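ParB-C (Sulfolobus sp. NOB8H2, PDB 4RS7) probably binds DNA through a dimeric, histone-like domain as part of the ParB component of an archaeal plasmid segregation system. Local coordinates at residues D2-I13 against E24-R35. Sequence-based numbering, arbitrary orientation.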
loop_
_atom_site.group_PDB
_atom_site.type_symbol
_atom_site.label_atom_id
_atom_site.label_comp_id
_atom_site.label_asym_id
_atom_site.label_seq_id
_atom_site.Cartn_x
_atom_site.Cartn_y
_atom_site.Cartn_z
ATOM N N ASP A 2 12.871 -11.789 -16.577
ATOM C CA ASP A 2 12.757 -11.156 -15.272
ATOM C C ASP A 2 13.435 -9.791 -15.226
ATOM O O ASP A 2 12.762 -8.767 -15.131
ATOM C CB ASP A 2 13.322 -12.062 -14.173
ATOM C CG ASP A 2 12.468 -13.292 -13.935
ATOM O OD1 ASP A 2 11.281 -13.277 -14.327
ATOM O OD2 ASP A 2 12.980 -14.273 -13.354
ATOM N N LEU A 3 14.763 -9.782 -15.296
ATOM C CA LEU A 3 15.522 -8.547 -15.116
ATOM C C LEU A 3 15.094 -7.452 -16.086
ATOM O O LEU A 3 15.128 -6.269 -15.751
ATOM C CB LEU A 3 17.026 -8.804 -15.221
ATOM C CG LEU A 3 17.595 -9.711 -14.130
ATOM C CD1 LEU A 3 19.107 -9.773 -14.221
ATOM C CD2 LEU A 3 17.165 -9.215 -12.756
ATOM N N GLU A 4 14.686 -7.841 -17.287
ATOM C CA GLU A 4 14.245 -6.854 -18.259
ATOM C C GLU A 4 12.963 -6.168 -17.795
ATOM O O GLU A 4 12.795 -4.964 -17.981
ATOM C CB GLU A 4 14.055 -7.480 -19.637
ATOM C CG GLU A 4 14.521 -6.574 -20.760
ATOM C CD GLU A 4 15.916 -6.021 -20.510
ATOM O OE1 GLU A 4 16.810 -6.807 -20.128
ATOM O OE2 GLU A 4 16.117 -4.799 -20.684
ATOM N N SER A 5 12.059 -6.937 -17.197
ATOM C CA SER A 5 10.821 -6.374 -16.671
ATOM C C SER A 5 11.139 -5.428 -15.520
ATOM O O SER A 5 10.612 -4.319 -15.452
ATOM C CB SER A 5 9.876 -7.479 -16.201
ATOM O OG SER A 5 9.387 -8.231 -17.296
ATOM N N LEU A 6 12.016 -5.875 -14.629
ATOM C CA LEU A 6 12.432 -5.069 -13.487
ATOM C C LEU A 6 13.033 -3.738 -13.933
ATOM O O LEU A 6 12.692 -2.682 -13.398
ATOM C CB LEU A 6 13.440 -5.838 -12.634
ATOM C CG LEU A 6 14.022 -5.054 -11.455
ATOM C CD1 LEU A 6 12.945 -4.797 -10.406
ATOM C CD2 LEU A 6 15.205 -5.790 -10.846
ATOM N N TYR A 7 13.925 -3.791 -14.918
ATOM C CA TYR A 7 14.602 -2.589 -15.398
ATOM C C TYR A 7 13.635 -1.581 -16.009
ATOM O O TYR A 7 13.807 -0.373 -15.849
ATOM C CB TYR A 7 15.700 -2.950 -16.397
ATOM C CG TYR A 7 16.843 -3.728 -15.785
ATOM C CD1 TYR A 7 17.626 -4.572 -16.560
ATOM C CD2 TYR A 7 17.140 -3.614 -14.432
ATOM C CE1 TYR A 7 18.672 -5.285 -16.006
ATOM C CE2 TYR A 7 18.185 -4.323 -13.868
ATOM C CZ TYR A 7 18.946 -5.158 -14.662
ATOM O OH TYR A 7 19.989 -5.866 -14.113
ATOM N N ARG A 8 12.623 -2.072 -16.720
ATOM C CA ARG A 8 11.613 -1.182 -17.282
ATOM C C ARG A 8 10.809 -0.504 -16.179
ATOM O O ARG A 8 10.482 0.682 -16.272
ATOM C CB ARG A 8 10.682 -1.930 -18.242
ATOM C CG ARG A 8 11.269 -2.144 -19.635
ATOM C CD ARG A 8 10.229 -2.703 -20.599
ATOM N NE ARG A 8 9.759 -4.021 -20.183
ATOM C CZ ARG A 8 10.279 -5.169 -20.608
ATOM N NH1 ARG A 8 11.291 -5.167 -21.468
ATOM N NH2 ARG A 8 9.786 -6.322 -20.175
ATOM N N ALA A 9 10.498 -1.262 -15.131
ATOM C CA ALA A 9 9.704 -0.741 -14.024
ATOM C C ALA A 9 10.533 0.130 -13.083
ATOM O O ALA A 9 10.009 1.055 -12.469
ATOM C CB ALA A 9 9.051 -1.881 -13.255
HETATM N N MSE A 10 11.827 -0.163 -12.982
HETATM C CA MSE A 10 12.692 0.547 -12.047
HETATM C C MSE A 10 13.979 1.038 -12.714
HETATM O O MSE A 10 15.027 0.396 -12.604
HETATM C CB MSE A 10 13.014 -0.341 -10.838
HETATM C CG MSE A 10 11.771 -0.865 -10.109
HETATM SE SE MSE A 10 12.157 -1.619 -8.355
HETATM C CE MSE A 10 12.868 -0.002 -7.506
ATOM N N PRO A 11 13.898 2.184 -13.410
ATOM C CA PRO A 11 15.055 2.790 -14.076
ATOM C C PRO A 11 16.211 3.049 -13.113
ATOM O O PRO A 11 17.366 3.010 -13.529
ATOM C CB PRO A 11 14.501 4.122 -14.594
ATOM C CG PRO A 11 13.048 3.894 -14.741
ATOM C CD PRO A 11 12.665 2.957 -13.637
ATOM N N SER A 12 15.901 3.313 -11.846
ATOM C CA SER A 12 16.934 3.592 -10.851
ATOM C C SER A 12 17.818 2.379 -10.609
ATOM O O SER A 12 19.020 2.512 -10.387
ATOM C CB SER A 12 16.314 4.049 -9.530
ATOM O OG SER A 12 15.715 5.324 -9.675
ATOM N N ILE A 13 17.210 1.198 -10.639
ATOM C CA ILE A 13 17.936 -0.046 -10.420
ATOM C C ILE A 13 18.779 -0.410 -11.641
ATOM O O ILE A 13 19.928 -0.842 -11.512
ATOM C CB ILE A 13 16.981 -1.204 -10.080
ATOM C CG1 ILE A 13 16.223 -0.902 -8.783
ATOM C CG2 ILE A 13 17.751 -2.510 -9.961
ATOM C CD1 ILE A 13 17.112 -0.814 -7.551
ATOM N N GLU A 24 24.422 -8.254 -10.897
ATOM C CA GLU A 24 23.257 -8.863 -11.518
ATOM C C GLU A 24 22.506 -9.747 -10.526
ATOM O O GLU A 24 21.277 -9.762 -10.511
ATOM C CB GLU A 24 23.663 -9.655 -12.764
ATOM C CG GLU A 24 22.495 -10.205 -13.566
ATOM C CD GLU A 24 22.927 -10.767 -14.908
ATOM O OE1 GLU A 24 23.386 -9.978 -15.761
ATOM O OE2 GLU A 24 22.809 -11.996 -15.108
ATOM N N LYS A 25 23.243 -10.478 -9.691
ATOM C CA LYS A 25 22.615 -11.271 -8.638
ATOM C C LYS A 25 21.875 -10.357 -7.672
ATOM O O LYS A 25 20.791 -10.692 -7.195
ATOM C CB LYS A 25 23.643 -12.112 -7.879
ATOM C CG LYS A 25 23.712 -13.565 -8.325
ATOM C CD LYS A 25 24.047 -14.481 -7.156
ATOM C CE LYS A 25 22.958 -14.434 -6.091
ATOM N NZ LYS A 25 23.260 -15.306 -4.919
ATOM N N ASP A 26 22.471 -9.204 -7.380
ATOM C CA ASP A 26 21.803 -8.184 -6.582
ATOM C C ASP A 26 20.456 -7.837 -7.206
ATOM O O ASP A 26 19.436 -7.803 -6.520
ATOM C CB ASP A 26 22.657 -6.914 -6.491
ATOM C CG ASP A 26 23.817 -7.048 -5.520
ATOM O OD1 ASP A 26 23.750 -7.909 -4.619
ATOM O OD2 ASP A 26 24.793 -6.275 -5.654
ATOM N N ALA A 27 20.463 -7.571 -8.510
ATOM C CA ALA A 27 19.247 -7.199 -9.227
ATOM C C ALA A 27 18.209 -8.320 -9.191
ATOM O O ALA A 27 17.003 -8.058 -9.190
ATOM C CB ALA A 27 19.572 -6.816 -10.667
ATOM N N GLU A 28 18.686 -9.562 -9.167
ATOM C CA GLU A 28 17.811 -10.731 -9.098
ATOM C C GLU A 28 17.038 -10.758 -7.785
ATOM O O GLU A 28 15.864 -11.129 -7.752
ATOM C CB GLU A 28 18.616 -12.025 -9.263
ATOM C CG GLU A 28 19.236 -12.195 -10.642
ATOM C CD GLU A 28 19.981 -13.509 -10.802
ATOM O OE1 GLU A 28 20.168 -14.225 -9.795
ATOM O OE2 GLU A 28 20.377 -13.826 -11.943
ATOM N N LYS A 29 17.710 -10.370 -6.707
ATOM C CA LYS A 29 17.076 -10.260 -5.398
ATOM C C LYS A 29 16.014 -9.167 -5.417
ATOM O O LYS A 29 14.909 -9.354 -4.912
ATOM C CB LYS A 29 18.121 -9.942 -4.328
ATOM C CG LYS A 29 19.137 -11.049 -4.089
ATOM C CD LYS A 29 20.363 -10.509 -3.362
ATOM C CE LYS A 29 21.217 -11.627 -2.787
ATOM N NZ LYS A 29 20.559 -12.274 -1.617
ATOM N N VAL A 30 16.361 -8.024 -6.003
ATOM C CA VAL A 30 15.447 -6.889 -6.106
ATOM C C VAL A 30 14.187 -7.270 -6.880
ATOM O O VAL A 30 13.082 -6.878 -6.510
ATOM C CB VAL A 30 16.131 -5.686 -6.785
ATOM C CG1 VAL A 30 15.138 -4.554 -7.012
ATOM C CG2 VAL A 30 17.318 -5.211 -5.952
ATOM N N TYR A 31 14.358 -8.035 -7.954
ATOM C CA TYR A 31 13.220 -8.529 -8.720
ATOM C C TYR A 31 12.226 -9.255 -7.819
ATOM O O TYR A 31 11.029 -8.976 -7.842
ATOM C CB TYR A 31 13.678 -9.483 -9.824
ATOM C CG TYR A 31 12.528 -10.177 -10.516
ATOM C CD1 TYR A 31 11.903 -9.596 -11.609
ATOM C CD2 TYR A 31 12.056 -11.404 -10.066
ATOM C CE1 TYR A 31 10.850 -10.215 -12.242
ATOM C CE2 TYR A 31 10.998 -12.034 -10.696
ATOM C CZ TYR A 31 10.400 -11.433 -11.785
ATOM O OH TYR A 31 9.343 -12.041 -12.421
ATOM N N GLU A 32 12.731 -10.194 -7.030
ATOM C CA GLU A 32 11.873 -11.011 -6.179
ATOM C C GLU A 32 11.096 -10.171 -5.172
ATOM O O GLU A 32 9.914 -10.408 -4.940
ATOM C CB GLU A 32 12.690 -12.092 -5.470
ATOM C CG GLU A 32 13.327 -13.086 -6.431
ATOM C CD GLU A 32 12.298 -13.882 -7.221
ATOM O OE1 GLU A 32 11.091 -13.775 -6.915
ATOM O OE2 GLU A 32 12.698 -14.616 -8.149
ATOM N N ILE A 33 11.773 -9.189 -4.586
ATOM C CA ILE A 33 11.144 -8.272 -3.646
ATOM C C ILE A 33 10.101 -7.395 -4.345
ATOM O O ILE A 33 9.014 -7.168 -3.810
ATOM C CB ILE A 33 12.201 -7.384 -2.950
ATOM C CG1 ILE A 33 13.189 -8.249 -2.164
ATOM C CG2 ILE A 33 11.535 -6.377 -2.042
ATOM C CD1 ILE A 33 12.545 -9.056 -1.052
ATOM N N TRP A 34 10.443 -6.904 -5.535
ATOM C CA TRP A 34 9.522 -6.125 -6.367
ATOM C C TRP A 34 8.228 -6.891 -6.605
ATOM O O TRP A 34 7.133 -6.345 -6.455
ATOM C CB TRP A 34 10.186 -5.787 -7.708
ATOM C CG TRP A 34 9.292 -5.115 -8.714
ATOM C CD1 TRP A 34 8.541 -3.988 -8.527
ATOM C CD2 TRP A 34 9.092 -5.506 -10.078
ATOM N NE1 TRP A 34 7.871 -3.666 -9.685
ATOM C CE2 TRP A 34 8.195 -4.585 -10.654
ATOM C CE3 TRP A 34 9.577 -6.553 -10.868
ATOM C CZ2 TRP A 34 7.773 -4.678 -11.979
ATOM C CZ3 TRP A 34 9.159 -6.643 -12.187
ATOM C CH2 TRP A 34 8.267 -5.709 -12.728
ATOM N N ARG A 35 8.361 -8.163 -6.972
ATOM C CA ARG A 35 7.203 -9.024 -7.192
ATOM C C ARG A 35 6.441 -9.283 -5.896
ATOM O O ARG A 35 5.214 -9.205 -5.865
ATOM C CB ARG A 35 7.626 -10.358 -7.821
ATOM C CG ARG A 35 8.128 -10.254 -9.250
ATOM C CD ARG A 35 7.119 -9.565 -10.150
ATOM N NE ARG A 35 7.479 -9.706 -11.558
ATOM C CZ ARG A 35 6.954 -8.987 -12.546
ATOM N NH1 ARG A 35 6.044 -8.059 -12.284
ATOM N NH2 ARG A 35 7.348 -9.193 -13.799
HETATM O O HOH W 1 21.764 -7.278 -15.861
#
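With CG anti to the backbone N (chi1 176°), the L6 side chain of helix 2-9 drops as a knob into the hole formed by A27, V30, Y31 and W34 of helix 24-50. Y31 and W34 share that torsion, which projects both rings toward helix 2-9, Y31 with its edge near L6 CB and W34 beside CD1. The two leucine branches divide the work: CD2 settles against the backbone, 3.3 Å from A27 O, whereas CD1 lies against the indole, 3.8 Å from W34 CE3. Farther along the same ring, A9 CB presses on W34 CZ2 at 3.3 Å, and the selenium of M10 makes an oblique Met-aromatic contact with the five-membered ring. The phenol of Y31 is sandwiched. D2 CB makes a CH-pi contact 3.8 Å from the ring centroid, with the carboxylate stacked at 26° to the ring, while R35 CG covers the opposite face. R35 NE then donates a nearly straight hydrogen bond to Y31 OH, fixing the guanidinium with one face against W34 CZ3. At the other end, the L3 and E24 side chains cross at about a right angle, with L3 CD1 3.5 Å from E24 CG, and a water bridges Y7 OH and E24 OE1. The second subunit closes in on W34 with M73 and on M10 with E72. Helix 2-9 crosses residues 24-35, the start of the long helix 24-50, at 73°, an arrangement consistent with the histone-like fold of this dimer.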